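Local coordinates for protein Glucose/sorbosone dehydrogenases (Escherichia coli K12, PDB 2G8S) that belongs to the glucose/sorbosone dehydrogenase family of beta-propeller proteins and carries a bound calcium ion, at residues L13-A22 with I34-W44. Residues are numbered along the deposited sequence; the frame is centred on the assembly and turned at random. Where two conformers were deposited one is given.
With EDO (1,2-ethanediol), chain H; EDO (1,2-ethanediol), chain F.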
ATOM      1  N   LEU A  13       9.248  11.628  15.913  1.00  6.96           N
ATOM      2  CA  LEU A  13      10.525  11.880  15.246  1.00  7.45           C
ATOM      3  C   LEU A  13      10.502  13.146  14.400  1.00  7.86           C
ATOM      4  O   LEU A  13      11.500  13.872  14.320  1.00  8.87           O
ATOM      5  CB  LEU A  13      10.932  10.692  14.373  1.00  7.08           C
ATOM      6  CG  LEU A  13      11.228   9.393  15.123  1.00  7.95           C
ATOM      7  CD1 LEU A  13      11.588   8.319  14.131  1.00  8.38           C
ATOM      8  CD2 LEU A  13      12.351   9.561  16.153  1.00  7.82           C
ATOM      9  N   GLN A  14       9.364  13.390  13.758  1.00  7.74           N
ATOM     10  CA  GLN A  14       9.189  14.547  12.891  1.00  8.45           C
ATOM     11  C   GLN A  14       7.718  14.927  12.868  1.00  8.96           C
ATOM     12  O   GLN A  14       6.856  14.059  12.737  1.00  8.69           O
ATOM     13  CB  GLN A  14       9.671  14.222  11.473  1.00  8.67           C
ATOM     14  CG  GLN A  14       9.587  15.403  10.495  1.00  9.49           C
ATOM     15  CD  GLN A  14      10.394  16.597  10.965  1.00 10.65           C
ATOM     16  OE1 GLN A  14      11.604  16.497  11.155  1.00 11.82           O
ATOM     17  NE2 GLN A  14       9.726  17.729  11.171  1.00 12.82           N
ATOM     18  N   ASP A  15       7.433  16.219  13.021  1.00  9.41           N
ATOM     19  CA  ASP A  15       6.056  16.693  12.910  0.50 10.09           C
ATOM     20  C   ASP A  15       5.875  17.575  11.679  1.00 10.26           C
ATOM     21  O   ASP A  15       6.792  17.692  10.848  1.00 10.18           O
ATOM     22  CB  ASP A  15       5.576  17.391  14.199  0.50 10.46           C
ATOM     23  CG  ASP A  15       6.416  18.607  14.574  0.50 11.32           C
ATOM     24  OD1 ASP A  15       7.143  19.149  13.716  0.50 11.94           O
ATOM     25  OD2 ASP A  15       6.337  19.029  15.749  0.50 13.44           O
ATOM     26  N   LYS A  16       4.676  18.154  11.554  1.00 10.82           N
ATOM     27  CA  LYS A  16       4.321  19.066  10.461  0.60 11.38           C
ATOM     28  C   LYS A  16       4.556  18.454   9.075  1.00 11.26           C
ATOM     29  O   LYS A  16       5.013  19.118   8.139  1.00 12.16           O
ATOM     30  CB  LYS A  16       5.019  20.425  10.622  0.60 11.97           C
ATOM     31  CG  LYS A  16       4.714  21.121  11.957  0.60 13.31           C
ATOM     32  CD  LYS A  16       4.872  22.638  11.877  0.60 16.21           C
ATOM     33  CE  LYS A  16       6.186  23.061  11.228  0.60 17.82           C
ATOM     34  NZ  LYS A  16       7.390  22.605  11.972  0.60 19.39           N
ATOM     35  N   LEU A  17       4.228  17.172   8.941  1.00 10.38           N
ATOM     36  CA  LEU A  17       4.334  16.515   7.640  1.00  9.96           C
ATOM     37  C   LEU A  17       2.993  16.605   6.929  1.00  9.88           C
ATOM     38  O   LEU A  17       1.980  16.104   7.435  1.00  9.52           O
ATOM     39  CB  LEU A  17       4.743  15.045   7.794  1.00  9.69           C
ATOM     40  CG  LEU A  17       6.135  14.759   8.371  1.00  9.70           C
ATOM     41  CD1 LEU A  17       6.293  13.273   8.584  1.00 10.33           C
ATOM     42  CD2 LEU A  17       7.252  15.287   7.477  1.00 10.02           C
ATOM     43  N   ASP A  18       2.980  17.238   5.758  1.00  9.94           N
ATOM     44  CA  ASP A  18       1.751  17.420   4.992  0.50  9.93           C
ATOM     45  C   ASP A  18       1.356  16.131   4.265  1.00  9.75           C
ATOM     46  O   ASP A  18       1.859  15.860   3.174  1.00  9.28           O
ATOM     47  CB  ASP A  18       1.945  18.574   4.000  0.50 10.38           C
ATOM     48  CG  ASP A  18       0.657  18.990   3.300  0.50 10.77           C
ATOM     49  OD1 ASP A  18      -0.397  18.351   3.498  0.50 10.95           O
ATOM     50  OD2 ASP A  18       0.712  19.978   2.536  0.50 11.22           O
ATOM     51  N   HIS A  19       0.470  15.351   4.881  1.00  9.35           N
ATOM     52  CA  HIS A  19      -0.030  14.095   4.305  1.00  9.12           C
ATOM     53  C   HIS A  19       1.060  13.147   3.784  1.00  8.65           C
ATOM     54  O   HIS A  19       1.101  12.821   2.590  1.00  8.31           O
ATOM     55  CB  HIS A  19      -1.087  14.392   3.243  1.00  9.91           C
ATOM     56  CG  HIS A  19      -2.349  14.939   3.823  1.00 11.80           C
ATOM     57  ND1 HIS A  19      -2.527  16.281   4.088  1.00 13.91           N
ATOM     58  CD2 HIS A  19      -3.473  14.315   4.251  1.00 14.61           C
ATOM     59  CE1 HIS A  19      -3.724  16.462   4.617  1.00 15.80           C
ATOM     60  NE2 HIS A  19      -4.314  15.286   4.736  1.00 15.78           N
ATOM     61  N   PRO A  20       1.923  12.664   4.687  1.00  8.11           N
ATOM     62  CA  PRO A  20       2.908  11.666   4.270  1.00  7.77           C
ATOM     63  C   PRO A  20       2.172  10.394   3.847  1.00  7.70           C
ATOM     64  O   PRO A  20       1.109  10.095   4.392  1.00  8.81           O
ATOM     65  CB  PRO A  20       3.722  11.427   5.544  1.00  7.99           C
ATOM     66  CG  PRO A  20       2.791  11.806   6.665  1.00  7.90           C
ATOM     67  CD  PRO A  20       1.992  12.951   6.131  1.00  7.80           C
ATOM     68  N   TRP A  21       2.715   9.663   2.879  1.00  6.88           N
ATOM     69  CA  TRP A  21       2.054   8.445   2.413  1.00  6.64           C
ATOM     70  C   TRP A  21       2.852   7.180   2.691  1.00  6.85           C
ATOM     71  O   TRP A  21       2.271   6.138   3.026  1.00  7.08           O
ATOM     72  CB  TRP A  21       1.734   8.529   0.917  1.00  6.98           C
ATOM     73  CG  TRP A  21       0.538   7.681   0.490  1.00  6.42           C
ATOM     74  CD1 TRP A  21      -0.773   8.040   0.550  1.00  7.44           C
ATOM     75  CD2 TRP A  21       0.563   6.358  -0.076  1.00  6.73           C
ATOM     76  NE1 TRP A  21      -1.571   7.025   0.070  1.00  6.98           N
ATOM     77  CE2 TRP A  21      -0.777   5.985  -0.331  1.00  6.22           C
ATOM     78  CE3 TRP A  21       1.587   5.453  -0.394  1.00  7.64           C
ATOM     79  CZ2 TRP A  21      -1.121   4.745  -0.900  1.00  6.65           C
ATOM     80  CZ3 TRP A  21       1.246   4.213  -0.948  1.00  7.16           C
ATOM     81  CH2 TRP A  21      -0.095   3.875  -1.192  1.00  6.79           C
ATOM     82  N   ALA A  22       4.171   7.267   2.533  1.00  6.76           N
ATOM     83  CA  ALA A  22       5.035   6.095   2.688  1.00  6.70           C
ATOM     84  C   ALA A  22       6.420   6.483   3.140  1.00  7.07           C
ATOM     85  O   ALA A  22       6.827   7.644   3.034  1.00  6.55           O
ATOM     86  CB  ALA A  22       5.123   5.311   1.382  1.00  7.20           C
ATOM     87  N   ILE A  34      10.676   9.868   2.743  1.00  7.16           N
ATOM     88  CA  ILE A  34       9.246   9.961   3.016  1.00  7.20           C
ATOM     89  C   ILE A  34       8.573  10.638   1.836  1.00  6.58           C
ATOM     90  O   ILE A  34       9.055  11.665   1.362  1.00  7.43           O
ATOM     91  CB  ILE A  34       8.955  10.799   4.301  1.00  6.91           C
ATOM     92  CG1 ILE A  34       9.730  10.241   5.505  1.00  7.20           C
ATOM     93  CG2 ILE A  34       7.453  10.846   4.591  1.00  8.18           C
ATOM     94  CD1 ILE A  34       9.726  11.141   6.738  1.00  8.13           C
ATOM     95  N   THR A  35       7.480  10.056   1.353  1.00  6.04           N
ATOM     96  CA  THR A  35       6.671  10.733   0.344  1.00  6.19           C
ATOM     97  C   THR A  35       5.612  11.581   1.023  1.00  6.79           C
ATOM     98  O   THR A  35       5.004  11.153   1.998  1.00  6.51           O
ATOM     99  CB  THR A  35       5.955   9.747  -0.594  1.00  6.16           C
ATOM    100  OG1 THR A  35       5.243   8.770   0.182  1.00  6.43           O
ATOM    101  CG2 THR A  35       6.948   9.065  -1.514  1.00  6.75           C
ATOM    102  N   LEU A  36       5.439  12.800   0.521  1.00  7.31           N
ATOM    103  CA  LEU A  36       4.340  13.661   0.930  0.80  7.78           C
ATOM    104  C   LEU A  36       3.410  13.743  -0.263  1.00  7.79           C
ATOM    105  O   LEU A  36       3.848  14.046  -1.371  1.00  8.06           O
ATOM    106  CB  LEU A  36       4.841  15.051   1.315  0.80  8.25           C
ATOM    107  CG  LEU A  36       5.861  15.116   2.446  0.80  8.63           C
ATOM    108  CD1 LEU A  36       6.299  16.555   2.590  0.80 10.61           C
ATOM    109  CD2 LEU A  36       5.277  14.586   3.765  0.80  8.57           C
ATOM    110  N   ARG A  37       2.135  13.446  -0.030  1.00  7.94           N
ATOM    111  CA  ARG A  37       1.209  13.156  -1.129  0.50  8.52           C
ATOM    112  C   ARG A  37       1.014  14.323  -2.099  1.00  8.08           C
ATOM    113  O   ARG A  37       0.696  14.114  -3.267  1.00  8.20           O
ATOM    114  CB  ARG A  37      -0.134  12.634  -0.603  0.50  8.53           C
ATOM    115  CG  ARG A  37      -0.885  11.772  -1.617  0.50  9.45           C
ATOM    116  CD  ARG A  37      -2.112  11.093  -1.015  0.50  9.63           C
ATOM    117  NE  ARG A  37      -3.249  12.006  -0.910  0.50 10.99           N
ATOM    118  CZ  ARG A  37      -3.863  12.346   0.222  0.50 11.81           C
ATOM    119  NH1 ARG A  37      -3.480  11.841   1.389  0.50 12.20           N
ATOM    120  NH2 ARG A  37      -4.881  13.190   0.183  0.50 12.05           N
ATOM    121  N   GLY A  38       1.231  15.542  -1.618  1.00  8.74           N
ATOM    122  CA  GLY A  38       1.135  16.722  -2.472  1.00  9.46           C
ATOM    123  C   GLY A  38       2.186  16.754  -3.574  1.00  9.86           C
ATOM    124  O   GLY A  38       2.057  17.527  -4.532  1.00 10.76           O
ATOM    125  N   GLY A  39       3.232  15.930  -3.438  1.00  9.41           N
ATOM    126  CA  GLY A  39       4.205  15.730  -4.511  1.00  9.84           C
ATOM    127  C   GLY A  39       5.680  15.830  -4.172  1.00  9.65           C
ATOM    128  O   GLY A  39       6.516  15.804  -5.077  1.00 10.90           O
ATOM    129  N   GLU A  40       6.000  15.911  -2.882  1.00  9.10           N
ATOM    130  CA  GLU A  40       7.386  16.045  -2.429  1.00  8.85           C
ATOM    131  C   GLU A  40       7.938  14.744  -1.867  1.00  8.46           C
ATOM    132  O   GLU A  40       7.249  14.056  -1.101  1.00  8.83           O
ATOM    133  CB  GLU A  40       7.486  17.104  -1.342  1.00  8.85           C
ATOM    134  CG  GLU A  40       7.209  18.511  -1.851  1.00 10.41           C
ATOM    135  CD  GLU A  40       7.168  19.551  -0.754  1.00 12.43           C
ATOM    136  OE1 GLU A  40       7.278  19.206   0.446  1.00 12.04           O
ATOM    137  OE2 GLU A  40       7.008  20.736  -1.098  1.00 15.39           O
ATOM    138  N   LEU A  41       9.177  14.435  -2.253  1.00  7.75           N
ATOM    139  CA  LEU A  41       9.967  13.354  -1.649  1.00  7.94           C
ATOM    140  C   LEU A  41      11.038  14.002  -0.778  1.00  8.27           C
ATOM    141  O   LEU A  41      11.775  14.865  -1.240  1.00  9.42           O
ATOM    142  CB  LEU A  41      10.610  12.480  -2.731  1.00  7.74           C
ATOM    143  CG  LEU A  41      11.449  11.266  -2.289  1.00  7.35           C
ATOM    144  CD1 LEU A  41      10.595  10.207  -1.583  1.00  6.99           C
ATOM    145  CD2 LEU A  41      12.177  10.639  -3.464  1.00  8.17           C
ATOM    146  N   ARG A  42      11.108  13.607   0.487  1.00  8.06           N
ATOM    147  CA  ARG A  42      12.060  14.231   1.403  1.00  8.49           C
ATOM    148  C   ARG A  42      12.846  13.173   2.154  1.00  8.65           C
ATOM    149  O   ARG A  42      12.424  12.025   2.246  1.00  9.04           O
ATOM    150  CB  ARG A  42      11.357  15.193   2.369  1.00  8.69           C
ATOM    151  CG  ARG A  42      10.879  16.493   1.695  1.00  8.81           C
ATOM    152  CD  ARG A  42      10.153  17.370   2.686  1.00  9.97           C
ATOM    153  NE  ARG A  42       9.529  18.565   2.103  1.00 10.54           N
ATOM    154  CZ  ARG A  42       9.875  19.818   2.397  1.00 12.30           C
ATOM    155  NH1 ARG A  42      10.867  20.067   3.254  1.00 12.54           N
ATOM    156  NH2 ARG A  42       9.219  20.827   1.841  1.00 12.86           N
ATOM    157  N   HIS A  43      14.015  13.565   2.644  1.00  8.95           N
ATOM    158  CA  HIS A  43      14.870  12.696   3.445  1.00  9.07           C
ATOM    159  C   HIS A  43      14.818  13.150   4.897  1.00  9.44           C
ATOM    160  O   HIS A  43      14.929  14.353   5.181  1.00  9.77           O
ATOM    161  CB  HIS A  43      16.306  12.784   2.911  1.00  9.49           C
ATOM    162  CG  HIS A  43      17.335  12.146   3.796  1.00 10.32           C
ATOM    163  ND1 HIS A  43      18.379  12.855   4.355  1.00 11.54           N
ATOM    164  CD2 HIS A  43      17.490  10.863   4.203  1.00 11.20           C
ATOM    165  CE1 HIS A  43      19.134  12.035   5.067  1.00 10.75           C
ATOM    166  NE2 HIS A  43      18.614  10.821   4.997  1.00 10.99           N
ATOM    167  N   TRP A  44      14.617  12.199   5.809  1.00  9.71           N
ATOM    168  CA  TRP A  44      14.711  12.472   7.240  1.00  9.36           C
ATOM    169  C   TRP A  44      15.856  11.666   7.842  1.00  9.71           C
ATOM    170  O   TRP A  44      16.034  10.499   7.506  1.00  9.13           O
ATOM    171  CB  TRP A  44      13.401  12.127   7.963  1.00  9.46           C
ATOM    172  CG  TRP A  44      13.473  12.476   9.421  1.00  9.17           C
ATOM    173  CD1 TRP A  44      13.137  13.670   9.989  1.00  9.82           C
ATOM    174  CD2 TRP A  44      13.952  11.641  10.488  1.00  9.57           C
ATOM    175  NE1 TRP A  44      13.373  13.633  11.346  1.00 10.33           N
ATOM    176  CE2 TRP A  44      13.872  12.402  11.677  1.00  9.85           C
ATOM    177  CE3 TRP A  44      14.434  10.325  10.556  1.00  9.90           C
ATOM    178  CZ2 TRP A  44      14.252  11.893  12.921  1.00 10.47           C
ATOM    179  CZ3 TRP A  44      14.823   9.822  11.796  1.00 10.37           C
ATOM    180  CH2 TRP A  44      14.728  10.609  12.960  1.00 10.08           C
TER
HETATM  181  C1  EDO H3011       7.275  19.757   5.687  0.50 19.71           C
HETATM  182  O1  EDO H3011       7.102  20.925   4.880  0.50 20.75           O
HETATM  183  C2  EDO H3011       6.520  18.579   5.082  0.50 19.12           C
HETATM  184  O2  EDO H3011       5.150  18.915   4.817  0.50 17.93           O
HETATM  185  C1  EDO F3006       0.120   3.574   2.140  1.00 15.77           C
HETATM  186  O1  EDO F3006       0.844   3.705   3.360  1.00 15.18           O
HETATM  187  C2  EDO F3006      -1.062   2.629   2.310  1.00 15.13           C
HETATM  188  O2  EDO F3006      -1.910   3.147   3.345  1.00 16.32           O
HETATM  189  O   HOH W   1      13.467  15.722  13.196  1.00 26.77           O
HETATM  190  O   HOH W   2       1.780  17.046   0.723  1.00 11.00           O
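Trp44 lays one face of its indole against Leu13, whose CB stands over the rim of the six-membered ring, 3.8 Å from CZ2. Gln14 comes at the edge instead, OE1 near the ring plane; the bend at chi2 (58°) turns the amide back to the pyrrole edge, near Trp44 CD1 and NE1. A water ties the corner together, accepting from Trp44 NE1 at 2.8 Å and donating to Leu13 O and Gln14 OE1. Further along, CD2 of Leu36 touches both Leu17 CB and Pro20 CB, which also meets Ile34 CG2. On either side of Leu36 the backbones join: Arg37 N donates to His19 O (2.9 Å), Trp21 N to Thr35 O (2.9 Å) and Thr35 N to Ala22 O (3.0 Å). Arg37, CG anti to its backbone N (chi1 -155°), carries CD to 3.7 Å from Trp21 CD1; the bend at chi3 (79°) turns NH1 obliquely to the His19 ring, while NE and NH2 bond to the carbonyls of Gly66 and Gly64. His19 ND1 donates to Asp18 OD1 (3.0 Å), which lies in the imidazole plane. Strand 8-17 edges the sheet of C-terminal strands 325-330, 336-340 and 345-352, the "velcro" closure usual in beta-propellers, and the chain passes straight into the next blade through hairpin 20-25/32-36.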